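Local coordinates for NAD-dependent aldehyde dehydrogenase (Sinorhizobium meliloti, PDB 3U4J), which probably oxidises aldehydes to carboxylic acids with NAD or NADP as electron acceptor, at residues P183-I186 with T191-L194; I186-T191 with E487-K492; G373-I376 with G381-Y384. All blocks are in the same frame, centred on the assembly; numbering follows the deposited sequence.

Contact 1: P183-I186 with T191-L194; sequences PWAI and TVVL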
# COMPACT_ATOMS: atom_id res chain seq x y z
N PRO A 183 8.09 -19.40 -7.28
CA PRO A 183 7.88 -19.01 -5.86
C PRO A 183 6.75 -17.99 -5.66
O PRO A 183 6.04 -18.05 -4.67
CB PRO A 183 9.24 -18.38 -5.45
CG PRO A 183 10.24 -18.89 -6.43
CD PRO A 183 9.45 -19.09 -7.74
N TRP A 184 6.57 -17.08 -6.62
CA TRP A 184 5.50 -16.11 -6.55
C TRP A 184 4.13 -16.77 -6.70
O TRP A 184 3.16 -16.39 -6.02
CB TRP A 184 5.71 -15.00 -7.58
CG TRP A 184 6.64 -13.90 -7.05
CD1 TRP A 184 6.25 -12.68 -6.56
CD2 TRP A 184 8.08 -13.94 -6.95
NE1 TRP A 184 7.36 -11.97 -6.14
CE2 TRP A 184 8.49 -12.71 -6.38
CE3 TRP A 184 9.06 -14.88 -7.30
CZ2 TRP A 184 9.85 -12.38 -6.16
CZ3 TRP A 184 10.43 -14.58 -7.06
CH2 TRP A 184 10.81 -13.33 -6.48
N ALA A 185 4.07 -17.76 -7.59
CA ALA A 185 2.84 -18.50 -7.84
C ALA A 185 2.45 -19.39 -6.65
O ALA A 185 1.38 -19.26 -6.08
CB ALA A 185 3.00 -19.34 -9.16
N ILE A 186 3.34 -20.30 -6.23
CA ILE A 186 2.97 -21.19 -5.10
C ILE A 186 2.93 -20.41 -3.78
O ILE A 186 2.19 -20.77 -2.87
CB ILE A 186 3.91 -22.41 -4.98
CG1 ILE A 186 5.36 -21.98 -4.69
CG2 ILE A 186 3.82 -23.23 -6.26
CD1 ILE A 186 6.27 -23.08 -4.11
N THR A 191 -0.97 -23.91 -7.39
CA THR A 191 -0.19 -25.10 -7.69
C THR A 191 0.23 -24.93 -9.14
O THR A 191 -0.42 -24.18 -9.89
CB THR A 191 -1.03 -26.39 -7.54
OG1 THR A 191 -2.19 -26.31 -8.38
CG2 THR A 191 -1.48 -26.52 -6.11
N VAL A 192 1.31 -25.60 -9.54
CA VAL A 192 1.89 -25.30 -10.84
C VAL A 192 2.31 -26.54 -11.63
O VAL A 192 2.63 -27.59 -11.05
CB VAL A 192 3.13 -24.36 -10.72
CG1 VAL A 192 2.79 -23.10 -9.95
CG2 VAL A 192 4.35 -25.08 -10.12
N VAL A 193 2.32 -26.39 -12.95
CA VAL A 193 2.99 -27.33 -13.82
C VAL A 193 4.04 -26.54 -14.58
O VAL A 193 3.72 -25.60 -15.32
CB VAL A 193 2.02 -28.05 -14.81
CG1 VAL A 193 2.78 -28.98 -15.74
CG2 VAL A 193 0.94 -28.84 -14.03
N LEU A 194 5.29 -26.93 -14.37
CA LEU A 194 6.45 -26.25 -14.94
C LEU A 194 6.89 -27.02 -16.17
O LEU A 194 7.14 -28.22 -16.09
CB LEU A 194 7.62 -26.22 -13.93
CG LEU A 194 8.97 -25.59 -14.37
CD1 LEU A 194 8.77 -24.16 -14.79
CD2 LEU A 194 10.02 -25.66 -13.27
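Ala185 and Ile186 meet Val192 in a small, wholly apolar contact, buried where helix 174-187 turns back into strand 191-195. One methyl does all the touching on the strand side. Val192 CG1 lies 3.8 Å from Ala185 CB, and Ile186 CG2 is also 3.8 Å from Val192 CG1. The methyl is thus shared between two consecutive residues of the last helical turn. Val192 places CG1 beside its own backbone N and anti to its carbonyl carbon (chi1 -54°), and CB itself already points to the helix. Ile186 offers only its short branch. Its longer arm, CG1 and CD1, leads away from the strand. Ile186 also packs on Val220. The two side chains cross at about a right angle. This is the second half of a beta-alpha-beta unit, in which strand 153-168, helix 174-187 and strand 191-195 follow one another and the two strands pair in parallel. Such a crossover fits the Rossmann-like nucleotide-binding domain of aldehyde dehydrogenases. Val192 also packs on Ile167 of the neighbouring strand. Thr191 points away from the helix, and its OG1 bonds to Ala70 O at helix 60-75.

Contact 2: I186-T191 with E487-K492; sequences IGSGCT and EYSQFK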
# COMPACT_ATOMS: atom_id res chain seq x y z
N ILE A 186 3.34 -20.30 -6.23
CA ILE A 186 2.97 -21.19 -5.10
C ILE A 186 2.93 -20.41 -3.78
O ILE A 186 2.19 -20.77 -2.87
CB ILE A 186 3.91 -22.41 -4.98
CG1 ILE A 186 5.36 -21.98 -4.69
CG2 ILE A 186 3.82 -23.23 -6.26
CD1 ILE A 186 6.27 -23.08 -4.11
N GLY A 187 3.70 -19.33 -3.68
CA GLY A 187 3.62 -18.42 -2.53
C GLY A 187 2.27 -17.74 -2.43
O GLY A 187 1.80 -17.47 -1.33
N SER A 188 1.64 -17.50 -3.57
CA SER A 188 0.26 -17.02 -3.61
C SER A 188 -0.80 -18.09 -3.29
O SER A 188 -1.98 -17.74 -3.16
CB SER A 188 -0.07 -16.43 -4.99
OG SER A 188 0.74 -15.28 -5.26
N GLY A 189 -0.38 -19.35 -3.14
CA GLY A 189 -1.31 -20.47 -2.84
C GLY A 189 -1.67 -21.29 -4.08
O GLY A 189 -2.49 -22.22 -4.01
N CYS A 190 -1.05 -20.98 -5.23
CA CYS A 190 -1.32 -21.69 -6.49
C CYS A 190 -0.57 -23.00 -6.50
O CYS A 190 0.35 -23.18 -5.72
CB CYS A 190 -0.84 -20.90 -7.73
SG CYS A 190 -1.68 -19.33 -7.93
N THR A 191 -0.97 -23.91 -7.39
CA THR A 191 -0.19 -25.10 -7.69
C THR A 191 0.23 -24.93 -9.14
O THR A 191 -0.42 -24.18 -9.89
CB THR A 191 -1.03 -26.39 -7.54
OG1 THR A 191 -2.19 -26.31 -8.38
CG2 THR A 191 -1.48 -26.52 -6.11
N GLU A 487 -0.00 -10.94 -9.82
CA GLU A 487 -0.13 -11.74 -11.05
C GLU A 487 -0.74 -13.13 -10.83
O GLU A 487 -1.43 -13.64 -11.73
CB GLU A 487 1.23 -11.95 -11.73
CG GLU A 487 1.74 -10.75 -12.47
CD GLU A 487 0.78 -10.22 -13.53
OE1 GLU A 487 0.40 -11.00 -14.43
OE2 GLU A 487 0.43 -9.02 -13.46
N TYR A 488 -0.49 -13.73 -9.67
CA TYR A 488 -0.98 -15.08 -9.34
C TYR A 488 -2.06 -15.10 -8.27
O TYR A 488 -2.32 -16.13 -7.67
CB TYR A 488 0.18 -16.03 -8.96
CG TYR A 488 1.28 -15.99 -10.01
CD1 TYR A 488 1.09 -16.59 -11.27
CD2 TYR A 488 2.47 -15.29 -9.79
CE1 TYR A 488 2.07 -16.52 -12.26
CE2 TYR A 488 3.45 -15.24 -10.76
CZ TYR A 488 3.25 -15.85 -11.99
OH TYR A 488 4.22 -15.78 -12.98
N SER A 489 -2.68 -13.94 -8.05
CA SER A 489 -3.78 -13.79 -7.10
C SER A 489 -5.05 -13.39 -7.83
O SER A 489 -4.99 -12.81 -8.91
CB SER A 489 -3.44 -12.73 -6.03
OG SER A 489 -2.45 -13.22 -5.13
N GLN A 490 -6.20 -13.74 -7.24
CA GLN A 490 -7.48 -13.14 -7.60
C GLN A 490 -7.89 -12.28 -6.42
O GLN A 490 -7.58 -12.59 -5.26
CB GLN A 490 -8.56 -14.22 -7.80
CG GLN A 490 -8.41 -15.07 -9.06
CD GLN A 490 -8.99 -14.43 -10.33
OE1 GLN A 490 -9.06 -15.09 -11.38
NE2 GLN A 490 -9.38 -13.16 -10.25
N PHE A 491 -8.59 -11.19 -6.69
CA PHE A 491 -9.14 -10.36 -5.63
C PHE A 491 -10.66 -10.45 -5.60
O PHE A 491 -11.33 -10.28 -6.62
CB PHE A 491 -8.65 -8.91 -5.78
CG PHE A 491 -7.14 -8.80 -5.66
CD1 PHE A 491 -6.54 -8.78 -4.41
CD2 PHE A 491 -6.35 -8.78 -6.80
CE1 PHE A 491 -5.14 -8.70 -4.28
CE2 PHE A 491 -4.94 -8.70 -6.70
CZ PHE A 491 -4.34 -8.68 -5.43
N LYS A 492 -11.19 -10.71 -4.41
CA LYS A 492 -12.61 -10.89 -4.19
C LYS A 492 -13.13 -9.71 -3.39
O LYS A 492 -12.74 -9.51 -2.23
CB LYS A 492 -12.87 -12.22 -3.47
CG LYS A 492 -14.30 -12.42 -2.98
CD LYS A 492 -14.42 -13.72 -2.17
CE LYS A 492 -14.35 -14.93 -3.05
NZ LYS A 492 -14.12 -16.15 -2.23
O HOH W 1 -2.90 -15.12 -2.93
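Ser188 and Cys190 close on Tyr488 at the tight end of this contact, and Ser489 faces Ser188 across a water at the looser end. On the tight side Cys190 SG sits 3.3 Å from Tyr488 O and 3.9 Å from Tyr488 CB. Ser188 CB comes within 3.5 Å of Tyr488 O. Ser188 OG and Cys190 SG both stand beside their backbone N, anti to the carbonyl carbon (chi1 -64° and -63°), close to Tyr488 CB. The Tyr488 ring leads away from both residues. It packs against Trp184 and Ala185 on helix 174-187, and its OH is bonded to Glu479. The turn that presents Ser188 and Cys190 is a Schellman motif ending helix 174-187. Gly189 takes the positive phi (100°), and its N bonds back to Ile186 O at 2.9 Å. A side chain there would jam against the carbonyl before it. The facing residues lie where a short helix gives way to strand 489-497, which pairs antiparallel with strand 153-168. On the loose side Ser188 OG and Ser489 OG stay 3.8 Å apart. Ser188 OG is held by Trp184 O, and Ser489 OG by Phe485 O and Arg159. A water bridges the gap, giving one proton to Ser188 O at 2.8 Å and the other to Ser489 OG at 2.9 Å. Farther along, Lys492 NZ pairs with Glu160 and bonds to Ile446 O and Ile449 O of the second subunit.

Contact 3: G373-I376 with G381-Y384; sequences GERI and GLYY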
# COMPACT_ATOMS: atom_id res chain seq x y z
N GLY A 373 31.68 -11.43 -36.19
CA GLY A 373 30.89 -11.73 -37.37
C GLY A 373 31.15 -13.10 -37.98
O GLY A 373 30.83 -13.32 -39.15
N GLU A 374 31.73 -14.03 -37.20
CA GLU A 374 31.84 -15.45 -37.62
C GLU A 374 31.81 -16.39 -36.43
O GLU A 374 32.07 -15.98 -35.30
CB GLU A 374 33.14 -15.75 -38.38
CG GLU A 374 33.33 -15.07 -39.74
CD GLU A 374 32.43 -15.62 -40.88
OE1 GLU A 374 31.91 -16.76 -40.78
OE2 GLU A 374 32.27 -14.88 -41.88
N ARG A 375 31.51 -17.66 -36.71
CA ARG A 375 31.69 -18.76 -35.77
C ARG A 375 33.15 -18.98 -35.44
O ARG A 375 34.03 -18.70 -36.26
CB ARG A 375 31.12 -20.03 -36.39
CG ARG A 375 29.63 -20.01 -36.46
CD ARG A 375 29.01 -20.47 -35.14
NE ARG A 375 29.23 -21.91 -34.92
CZ ARG A 375 28.57 -22.88 -35.55
NH1 ARG A 375 27.63 -22.58 -36.44
NH2 ARG A 375 28.87 -24.15 -35.29
N ILE A 376 33.42 -19.43 -34.22
CA ILE A 376 34.79 -19.71 -33.78
C ILE A 376 34.82 -21.14 -33.24
O ILE A 376 33.82 -21.61 -32.69
CB ILE A 376 35.27 -18.66 -32.71
CG1 ILE A 376 36.06 -17.53 -33.36
CG2 ILE A 376 36.23 -19.26 -31.73
CD1 ILE A 376 35.25 -16.53 -34.02
N GLY A 381 32.75 -26.89 -30.61
CA GLY A 381 31.41 -26.62 -30.10
C GLY A 381 30.76 -25.45 -30.80
O GLY A 381 31.19 -25.06 -31.91
N LEU A 382 29.75 -24.87 -30.17
CA LEU A 382 28.99 -23.78 -30.78
C LEU A 382 29.39 -22.43 -30.18
O LEU A 382 28.99 -22.08 -29.06
CB LEU A 382 27.49 -24.03 -30.65
CG LEU A 382 26.97 -25.40 -31.11
CD1 LEU A 382 25.57 -25.73 -30.55
CD2 LEU A 382 26.99 -25.51 -32.63
N TYR A 383 30.21 -21.68 -30.91
CA TYR A 383 30.66 -20.39 -30.42
C TYR A 383 30.58 -19.33 -31.51
O TYR A 383 30.99 -19.58 -32.66
CB TYR A 383 32.10 -20.50 -29.92
CG TYR A 383 32.26 -21.51 -28.79
CD1 TYR A 383 31.92 -21.18 -27.49
CD2 TYR A 383 32.78 -22.78 -29.05
CE1 TYR A 383 32.08 -22.11 -26.44
CE2 TYR A 383 32.94 -23.72 -28.03
CZ TYR A 383 32.60 -23.37 -26.72
OH TYR A 383 32.75 -24.27 -25.71
N TYR A 384 30.09 -18.15 -31.13
CA TYR A 384 30.00 -17.03 -32.06
C TYR A 384 30.85 -15.89 -31.53
O TYR A 384 30.82 -15.58 -30.34
CB TYR A 384 28.54 -16.62 -32.30
CG TYR A 384 28.41 -15.90 -33.62
CD1 TYR A 384 28.15 -16.61 -34.80
CD2 TYR A 384 28.63 -14.53 -33.71
CE1 TYR A 384 28.10 -15.96 -36.06
CE2 TYR A 384 28.56 -13.86 -34.95
CZ TYR A 384 28.30 -14.59 -36.11
OH TYR A 384 28.24 -13.95 -37.31
O HOH W 2 31.43 -22.84 -33.36
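Arg375 pairs with Tyr384, antiparallel and non-hydrogen-bonded, in a short, weakly bonded beta hairpin, strand 375-376 against the start of strand 383-390. The backbone supplies one direct bond, Ile376 N to Tyr383 O at 2.9 Å. It is nearly straight at the hydrogen (165°), but the donor stands above the carbonyl plane. A water adds more. It accepts from Arg375 NE and Tyr383 N and lies within donating range of Ile376 O and Gly381 O. Charge is met outside the hairpin, where Arg375 NH2 forms a salt bridge with Glu349. With chi2 bent (-85°), Arg375 CD lies 3.3 Å from Tyr383 O; chi3 then turns the guanidinium. Arg375 and Leu382 lie side by side, with Arg375 NH2 3.5 Å from Leu382 CD2. Packing centres on the Tyr384 ring, swung anti to its own backbone N (chi1 -157°). One face lies under Glu374 O, 3.8 Å above the ring centre. The ring crosses the Arg375 side chain, and OH bonds to His356 of helix 349-364. A leucine at Tyr384 would probably leave His356 ND1 without this partner and open a gap beneath the Glu374 peptide. At the far end of the ring, Tyr384 OH is 3.1 Å from Gly373 C.

Contacts 1 and 2 are neighbours, with centres 9 Å apart. They share Ile186 and Thr191, and both use helix 174-187. Ala185 O and Cys190 N, 3.1 Å apart, probably bond between them. Contact 1 is purely apolar core. Contact 2 is also buried but mixes sulfur, carbonyl and water, and its strand runs on to another subunit. Contact 3 lies on the opposite side of the chain's centre, about 37 Å from contact 1 between centres, and belongs to a different sheet. It is partly open, with Glu374 exposed, and relies on backbone pairing, a water and a charged side chain.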